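Local coordinates for protein aromatic-L-amino-acid decarboxylase (Catharanthus roseus, PDB 6EEW) that catalyses the pyridoxal 5'-phosphate-dependent decarboxylation of L-tryptophan to tryptamine and of 5-hydroxy-L-tryptophan to serotonin, at residues A[28-33]-A[72-77]; A[174-179]-A[340-345]; A[179-184]-A[335-340]. All coordinates share one frame; numbering follows the deposited sequence.

Interaction 1: A[28-33]-A[72-77]; sequences RKQAHR and EPLDDI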
# COMPACT_ATOMS: atom_id res chain seq x y z
N ARG A 28 1.30 8.24 -25.78
CA ARG A 28 2.05 7.22 -26.49
C ARG A 28 3.48 7.68 -26.69
O ARG A 28 4.44 6.94 -26.40
CB ARG A 28 1.35 6.93 -27.82
CG ARG A 28 1.89 5.72 -28.58
CD ARG A 28 1.30 5.65 -30.00
NE ARG A 28 -0.16 5.75 -29.99
CZ ARG A 28 -0.99 4.74 -29.72
NH1 ARG A 28 -0.52 3.54 -29.41
NH2 ARG A 28 -2.30 4.93 -29.72
N LYS A 29 3.65 8.91 -27.17
CA LYS A 29 4.99 9.45 -27.43
C LYS A 29 5.85 9.43 -26.17
O LYS A 29 6.93 8.82 -26.14
CB LYS A 29 4.84 10.88 -27.96
CG LYS A 29 6.13 11.59 -28.31
CD LYS A 29 5.83 12.94 -28.97
CE LYS A 29 7.07 13.56 -29.60
NZ LYS A 29 6.73 14.77 -30.42
N GLN A 30 5.37 10.08 -25.12
CA GLN A 30 6.17 10.23 -23.91
C GLN A 30 6.47 8.87 -23.28
O GLN A 30 7.59 8.63 -22.81
CB GLN A 30 5.46 11.15 -22.92
CG GLN A 30 5.16 12.53 -23.50
CD GLN A 30 4.42 13.43 -22.52
OE1 GLN A 30 4.15 13.04 -21.38
NE2 GLN A 30 4.07 14.63 -22.97
N ALA A 31 5.48 7.97 -23.26
CA ALA A 31 5.70 6.67 -22.66
C ALA A 31 6.72 5.86 -23.45
O ALA A 31 7.57 5.19 -22.86
CB ALA A 31 4.38 5.91 -22.53
N HIS A 32 6.67 5.91 -24.79
CA HIS A 32 7.72 5.23 -25.55
C HIS A 32 9.09 5.77 -25.16
O HIS A 32 10.06 5.01 -25.00
CB HIS A 32 7.49 5.41 -27.06
CG HIS A 32 6.44 4.52 -27.64
ND1 HIS A 32 6.31 3.20 -27.28
CD2 HIS A 32 5.51 4.74 -28.59
CE1 HIS A 32 5.31 2.65 -27.96
NE2 HIS A 32 4.81 3.57 -28.76
N ARG A 33 9.19 7.10 -25.02
CA ARG A 33 10.47 7.69 -24.64
C ARG A 33 10.93 7.18 -23.29
O ARG A 33 12.12 6.87 -23.10
CB ARG A 33 10.36 9.22 -24.63
CG ARG A 33 11.60 9.88 -24.08
CD ARG A 33 11.53 11.38 -24.08
NE ARG A 33 12.78 11.92 -23.57
CZ ARG A 33 13.11 13.21 -23.59
NH1 ARG A 33 12.26 14.11 -24.09
NH2 ARG A 33 14.29 13.60 -23.11
N GLU A 72 7.19 23.01 -17.16
CA GLU A 72 8.58 22.83 -17.56
C GLU A 72 8.67 21.76 -18.64
O GLU A 72 7.89 20.80 -18.65
CB GLU A 72 9.46 22.42 -16.37
CG GLU A 72 9.75 23.57 -15.40
CD GLU A 72 10.64 23.16 -14.24
OE1 GLU A 72 10.12 22.60 -13.25
OE2 GLU A 72 11.86 23.42 -14.30
N PRO A 73 9.61 21.90 -19.58
CA PRO A 73 9.69 20.92 -20.67
C PRO A 73 10.23 19.59 -20.19
O PRO A 73 11.04 19.50 -19.27
CB PRO A 73 10.65 21.59 -21.67
CG PRO A 73 11.45 22.56 -20.85
CD PRO A 73 10.57 23.00 -19.72
N LEU A 74 9.72 18.51 -20.80
CA LEU A 74 10.12 17.19 -20.34
C LEU A 74 11.62 16.97 -20.50
O LEU A 74 12.22 16.26 -19.70
CB LEU A 74 9.33 16.10 -21.08
CG LEU A 74 9.59 14.65 -20.68
CD1 LEU A 74 9.32 14.47 -19.22
CD2 LEU A 74 8.69 13.73 -21.47
N ASP A 75 12.24 17.61 -21.50
CA ASP A 75 13.69 17.48 -21.69
C ASP A 75 14.46 17.93 -20.46
O ASP A 75 15.41 17.26 -20.03
CB ASP A 75 14.13 18.29 -22.91
CG ASP A 75 13.62 17.72 -24.22
OD1 ASP A 75 13.06 16.60 -24.20
OD2 ASP A 75 13.76 18.40 -25.26
N ASP A 76 14.07 19.06 -19.87
CA ASP A 76 14.74 19.53 -18.67
C ASP A 76 14.57 18.53 -17.53
O ASP A 76 15.52 18.25 -16.79
CB ASP A 76 14.20 20.90 -18.26
CG ASP A 76 14.60 22.00 -19.23
OD1 ASP A 76 15.46 21.75 -20.10
OD2 ASP A 76 14.05 23.12 -19.11
N ILE A 77 13.37 17.96 -17.39
CA ILE A 77 13.10 17.02 -16.31
C ILE A 77 13.95 15.77 -16.47
O ILE A 77 14.53 15.27 -15.51
CB ILE A 77 11.60 16.67 -16.28
CG1 ILE A 77 10.77 17.94 -16.08
CG2 ILE A 77 11.34 15.64 -15.18
CD1 ILE A 77 9.28 17.68 -16.03
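A surface salt bridge between Arg33 and Asp75, backed by a small apolar touch of Gln30 on Leu74, joins the amino-terminal helix 24-44 to the first turn of helix 74-85. The contact is slender: 182 Å² is buried in all, and the nearest backbones, at Gln30 CA and Leu74 CA, stay 8.8 Å apart, so side chains, above all the long Arg33, do the bridging. Arg33 spans the gap because its chain is extended from CG to NE, with CG anti to the backbone N (chi1 173°). Its NH1 donates to Asp75 OD1 over 2.6 Å in a bond that is almost straight, 174° at the hydrogen. The oxygen lies practically in the guanidinium plane and is met nearly along its C-O direction. Arg33 NH2 stays 3.4 Å from the same Asp75 OD1, so one nitrogen carries the bond, and the carboxylate is turned 56° against the guanidinium; the grip is end-on and single rather than a flat two-pronged pairing. Beside the bridge, Leu74 CD2 meets Gln30 CG at 4.2 Å, and Leu74 CG lies 4.4 Å from Arg33 NH1, approaching the guanidinium obliquely. The amide end of Gln30 turns to its own helix, where NE2 bonds to Glu26. Other faces of both segments belong to the dimer: Arg28 pairs with Asp36 and Asp40 of the second subunit, and Glu72 with Arg383 of that subunit. Pro73 occupies the N-cap of helix 74-85, which places Asp75 in the first turn; the helix amino end would probably favour its negative charge along with Arg33. A single charged bond between two exposed side chains implies an electrostatic tie between two helices, with Leu74 adding a modest apolar contribution.

Interaction 2: A[174-179]-A[340-345]; sequences TIIAAR and RALTTN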
# COMPACT_ATOMS: atom_id res chain seq x y z
N THR A 174 -3.40 -10.07 10.46
CA THR A 174 -3.64 -11.33 11.17
C THR A 174 -3.59 -11.13 12.68
O THR A 174 -4.35 -11.78 13.41
CB THR A 174 -2.64 -12.42 10.73
OG1 THR A 174 -1.31 -12.10 11.15
CG2 THR A 174 -2.70 -12.59 9.23
N ILE A 175 -2.73 -10.23 13.15
CA ILE A 175 -2.67 -9.93 14.58
C ILE A 175 -3.99 -9.33 15.05
O ILE A 175 -4.48 -9.64 16.15
CB ILE A 175 -1.51 -8.96 14.88
CG1 ILE A 175 -0.18 -9.56 14.47
CG2 ILE A 175 -1.51 -8.59 16.36
CD1 ILE A 175 1.00 -8.66 14.83
N ILE A 176 -4.59 -8.44 14.26
CA ILE A 176 -5.85 -7.85 14.68
C ILE A 176 -6.95 -8.90 14.67
O ILE A 176 -7.81 -8.93 15.57
CB ILE A 176 -6.23 -6.64 13.80
CG1 ILE A 176 -5.29 -5.46 14.07
CG2 ILE A 176 -7.68 -6.26 14.06
CD1 ILE A 176 -5.51 -4.27 13.19
N ALA A 177 -6.95 -9.78 13.67
CA ALA A 177 -7.91 -10.88 13.64
C ALA A 177 -7.83 -11.72 14.91
O ALA A 177 -8.85 -12.01 15.55
CB ALA A 177 -7.68 -11.74 12.39
N ALA A 178 -6.62 -12.11 15.29
CA ALA A 178 -6.46 -12.89 16.51
C ALA A 178 -6.93 -12.10 17.73
O ALA A 178 -7.63 -12.64 18.61
CB ALA A 178 -5.00 -13.32 16.67
N ARG A 179 -6.52 -10.83 17.81
CA ARG A 179 -6.92 -9.96 18.92
C ARG A 179 -8.44 -9.90 19.05
O ARG A 179 -8.99 -10.00 20.15
CB ARG A 179 -6.35 -8.55 18.73
CG ARG A 179 -6.70 -7.56 19.86
CD ARG A 179 -6.53 -6.10 19.40
NE ARG A 179 -7.61 -5.70 18.50
CZ ARG A 179 -7.58 -4.64 17.69
NH1 ARG A 179 -6.51 -3.86 17.65
NH2 ARG A 179 -8.62 -4.39 16.91
N ARG A 340 -14.40 -10.57 10.22
CA ARG A 340 -14.96 -10.03 11.45
C ARG A 340 -14.03 -8.98 12.02
O ARG A 340 -14.47 -7.91 12.47
CB ARG A 340 -15.19 -11.14 12.47
CG ARG A 340 -16.30 -12.07 12.07
CD ARG A 340 -16.58 -13.10 13.14
NE ARG A 340 -17.20 -12.54 14.32
CZ ARG A 340 -18.50 -12.26 14.39
NH1 ARG A 340 -19.27 -12.47 13.33
NH2 ARG A 340 -19.02 -11.78 15.51
N ALA A 341 -12.72 -9.26 11.99
CA ALA A 341 -11.78 -8.34 12.61
C ALA A 341 -11.77 -6.98 11.92
O ALA A 341 -11.64 -5.95 12.58
CB ALA A 341 -10.37 -8.95 12.59
N LEU A 342 -11.94 -6.96 10.59
CA LEU A 342 -11.68 -5.77 9.79
C LEU A 342 -12.95 -4.99 9.45
O LEU A 342 -12.97 -4.25 8.46
CB LEU A 342 -10.94 -6.14 8.51
CG LEU A 342 -9.41 -6.08 8.54
CD1 LEU A 342 -8.88 -6.57 9.90
CD2 LEU A 342 -8.84 -6.92 7.41
N THR A 343 -14.01 -5.12 10.24
CA THR A 343 -15.22 -4.35 9.97
C THR A 343 -15.89 -4.00 11.28
O THR A 343 -15.65 -4.63 12.31
CB THR A 343 -16.20 -5.12 9.08
OG1 THR A 343 -17.32 -4.28 8.78
CG2 THR A 343 -16.71 -6.35 9.81
N THR A 344 -16.69 -2.94 11.25
CA THR A 344 -17.54 -2.60 12.37
C THR A 344 -19.01 -2.90 12.09
O THR A 344 -19.85 -2.69 12.97
CB THR A 344 -17.36 -1.13 12.78
OG1 THR A 344 -17.40 -0.28 11.63
CG2 THR A 344 -16.04 -0.93 13.51
N ASN A 345 -19.33 -3.40 10.89
CA ASN A 345 -20.70 -3.59 10.42
C ASN A 345 -21.50 -4.45 11.38
O ASN A 345 -21.24 -5.66 11.51
CB ASN A 345 -20.70 -4.20 9.02
CG ASN A 345 -22.09 -4.31 8.43
OD1 ASN A 345 -23.10 -4.30 9.14
ND2 ASN A 345 -22.15 -4.42 7.11
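Thr343 OG1 accepts from Asn345 N at 3.0 Å, nearly straight at 170°, in an ST turn just past Ala341 and Leu342, the residues that meet Ile176 and Ala177. The contact is a close helix packing through small side chains, in which the carboxyl end of helix 335-341 comes down on helix 167-186 in the large domain of a fold type I pyridoxal-phosphate enzyme. Its closeness shows in the 4.7 Å between Ala177 CA and Ala341 CA, a spacing at which a side chain larger than a methyl would probably not fit between the two backbones. Ala341 CB points toward helix 167-186 and rests 3.9 Å from Ala177 CB. The same Ala341 CB lies 3.9 Å from Ile176 O, a van der Waals contact. Ile176 extends the apolar patch with its CG2 branch, which is anti to the backbone N because CG1 stands anti to the carbonyl carbon (chi1 -70°). This branch touches Ala341 CB at 4.1 Å and reaches Leu342 CD1 at 4.3 Å, while CG1 lies over one face of the Arg179 guanidinium, offset toward its rim. Leu342 is the first residue to leave helical geometry, yet its side chain still bends back to the contact. All four touching residues are buried, and Leu212 of the second subunit packs on both Ile176 and Leu342, while Lys211 NZ of that subunit hydrogen-bonds to Arg340 O and Thr343 O, so the patch is shared with the dimer interface. Beyond it the chain turns toward Tyr348, an L-tryptophan-binding residue, and Asn345 OD1 caps Glu347 N at the start of helix 346-350. At the centre of the packing, Ala341 CB sits only 3.3 Å from Ala177 CA.

Interaction 3: A[179-184]-A[335-340]; sequences RERALE and PHLLLR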
# COMPACT_ATOMS: atom_id res chain seq x y z
N ARG A 179 -6.52 -10.83 17.81
CA ARG A 179 -6.92 -9.96 18.92
C ARG A 179 -8.44 -9.90 19.05
O ARG A 179 -8.99 -10.00 20.15
CB ARG A 179 -6.35 -8.55 18.73
CG ARG A 179 -6.70 -7.56 19.86
CD ARG A 179 -6.53 -6.10 19.40
NE ARG A 179 -7.61 -5.70 18.50
CZ ARG A 179 -7.58 -4.64 17.69
NH1 ARG A 179 -6.51 -3.86 17.65
NH2 ARG A 179 -8.62 -4.39 16.91
N GLU A 180 -9.13 -9.74 17.92
CA GLU A 180 -10.58 -9.58 17.98
C GLU A 180 -11.26 -10.90 18.33
O GLU A 180 -12.28 -10.90 19.01
CB GLU A 180 -11.11 -9.01 16.67
CG GLU A 180 -10.93 -7.50 16.51
CD GLU A 180 -11.53 -6.66 17.65
OE1 GLU A 180 -12.63 -6.99 18.15
OE2 GLU A 180 -10.88 -5.66 18.05
N ARG A 181 -10.72 -12.03 17.86
CA ARG A 181 -11.27 -13.31 18.33
C ARG A 181 -11.23 -13.36 19.86
O ARG A 181 -12.25 -13.66 20.52
CB ARG A 181 -10.49 -14.48 17.75
CG ARG A 181 -11.02 -15.82 18.24
CD ARG A 181 -10.36 -17.00 17.57
NE ARG A 181 -8.92 -17.05 17.79
CZ ARG A 181 -8.14 -17.93 17.17
NH1 ARG A 181 -8.68 -18.78 16.31
NH2 ARG A 181 -6.83 -17.95 17.39
N ALA A 182 -10.08 -13.02 20.43
CA ALA A 182 -9.98 -12.99 21.89
C ALA A 182 -10.97 -11.99 22.50
O ALA A 182 -11.69 -12.33 23.43
CB ALA A 182 -8.55 -12.66 22.32
N LEU A 183 -11.03 -10.76 21.97
CA LEU A 183 -11.86 -9.72 22.60
C LEU A 183 -13.34 -10.05 22.52
O LEU A 183 -14.11 -9.73 23.43
CB LEU A 183 -11.60 -8.36 21.97
CG LEU A 183 -10.18 -7.77 22.07
CD1 LEU A 183 -10.14 -6.38 21.41
CD2 LEU A 183 -9.67 -7.74 23.51
N GLU A 184 -13.79 -10.66 21.42
CA GLU A 184 -15.18 -11.08 21.36
C GLU A 184 -15.44 -12.22 22.34
O GLU A 184 -16.54 -12.30 22.90
CB GLU A 184 -15.56 -11.49 19.93
CG GLU A 184 -15.57 -10.37 18.90
CD GLU A 184 -16.12 -10.83 17.55
OE1 GLU A 184 -16.81 -11.87 17.51
OE2 GLU A 184 -15.84 -10.16 16.53
N PRO A 335 -10.97 -17.19 6.74
CA PRO A 335 -11.22 -15.79 6.37
C PRO A 335 -12.24 -15.10 7.28
O PRO A 335 -12.04 -13.93 7.60
CB PRO A 335 -11.72 -15.90 4.92
CG PRO A 335 -11.10 -17.14 4.41
CD PRO A 335 -11.05 -18.09 5.58
N HIS A 336 -13.28 -15.80 7.73
CA HIS A 336 -14.31 -15.13 8.52
C HIS A 336 -13.73 -14.49 9.78
O HIS A 336 -14.24 -13.46 10.24
CB HIS A 336 -15.44 -16.09 8.87
CG HIS A 336 -15.09 -17.05 9.96
ND1 HIS A 336 -15.55 -16.91 11.25
CD2 HIS A 336 -14.31 -18.16 9.95
CE1 HIS A 336 -15.07 -17.89 12.00
NE2 HIS A 336 -14.32 -18.67 11.23
N LEU A 337 -12.66 -15.05 10.34
CA LEU A 337 -12.06 -14.37 11.48
C LEU A 337 -11.41 -13.07 11.05
O LEU A 337 -11.56 -12.04 11.73
CB LEU A 337 -11.02 -15.27 12.15
CG LEU A 337 -11.51 -16.56 12.80
CD1 LEU A 337 -10.30 -17.39 13.24
CD2 LEU A 337 -12.40 -16.24 14.00
N LEU A 338 -10.74 -13.07 9.89
CA LEU A 338 -10.17 -11.84 9.36
C LEU A 338 -11.26 -10.81 9.06
O LEU A 338 -11.12 -9.63 9.39
CB LEU A 338 -9.39 -12.13 8.08
CG LEU A 338 -8.73 -10.90 7.45
CD1 LEU A 338 -7.57 -10.43 8.33
CD2 LEU A 338 -8.29 -11.20 6.02
N LEU A 339 -12.31 -11.24 8.37
CA LEU A 339 -13.39 -10.35 8.00
C LEU A 339 -14.06 -9.75 9.23
O LEU A 339 -14.24 -8.53 9.31
CB LEU A 339 -14.38 -11.12 7.13
CG LEU A 339 -14.05 -11.02 5.65
CD1 LEU A 339 -12.54 -11.06 5.46
CD2 LEU A 339 -14.71 -12.13 4.86
N ARG A 340 -14.40 -10.57 10.22
CA ARG A 340 -14.96 -10.03 11.45
C ARG A 340 -14.03 -8.98 12.02
O ARG A 340 -14.47 -7.91 12.47
CB ARG A 340 -15.19 -11.14 12.47
CG ARG A 340 -16.30 -12.07 12.07
CD ARG A 340 -16.58 -13.10 13.14
NE ARG A 340 -17.20 -12.54 14.32
CZ ARG A 340 -18.50 -12.26 14.39
NH1 ARG A 340 -19.27 -12.47 13.33
NH2 ARG A 340 -19.02 -11.78 15.51
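The guanidinium of Arg340 meets Glu184 at its edge, with Glu184 OE1 practically in its plane, while the carboxylate is turned 72° against it. Among the other flat groups, His336 carries Leu337 CG 3.8 Å above one face of its ring, toward the rim, and Arg179 has the carboxylate carbon of Glu180 at its edge. These groups belong to two helices, 167-186 and 335-341, that pack against each other within the large, cofactor-binding domain of the fold type I decarboxylase, and the two segments bury 209 Å² between them. Their backbones are nearest at Arg181 CA and Leu337 CA, 7.0 Å apart. Arg340 grips one oxygen side-on with two nitrogens: NH2 to Glu184 OE1 at 3.0 Å, with 156° at the hydrogen, and NE to the same Glu184 OE1 at 3.3 Å. The NE bond uses the syn lone pair, whereas NH2 comes in on the syn side but well out of the carboxylate plane. A bend at chi3 (70°) turns NE and NH2 of Arg340 to this acid, and NH1 bonds to Leu349 O near Tyr348, which binds L-tryptophan. A leucine in place of Arg340 would probably leave the Glu184 carboxylate without its charged mate and free to swing, and Leu349 O without this donor. The other half of the contact is mixed: Leu337 points toward helix 167-186, and its CD1 lies 3.7 Å from Arg181 NH1, oblique to that guanidinium. Both of these side chains also touch Trp283 of the central sheet. Arg179, by contrast, binds its neighbour Glu180 and backbone carbonyls of the second subunit. Against the aliphatic part of Arg181, Leu337 CD2 comes to 4.2 Å from Arg181 CD.

Overall arrangement
Interactions 2 and 3 are consecutive parts of one interface between helices 167-186 and 335-341: their centres are 4 Å apart, and they share Arg179 and Arg340. Ala177 CB lies 3.9 Å from Leu338 CA, linking the buried alanine packing to the more exposed charged side. Both lead to Tyr348, an L-tryptophan-binding residue whose side chain is about 8 Å from that of Leu342 and about 4 Å from that of Arg340. Interaction 1 is remote, its centre 46 Å from that of interaction 2 and 49 Å from that of interaction 3, and away from the ligand sites. What unites all three is the homodimer, since each neighbourhood includes residues of the second subunit.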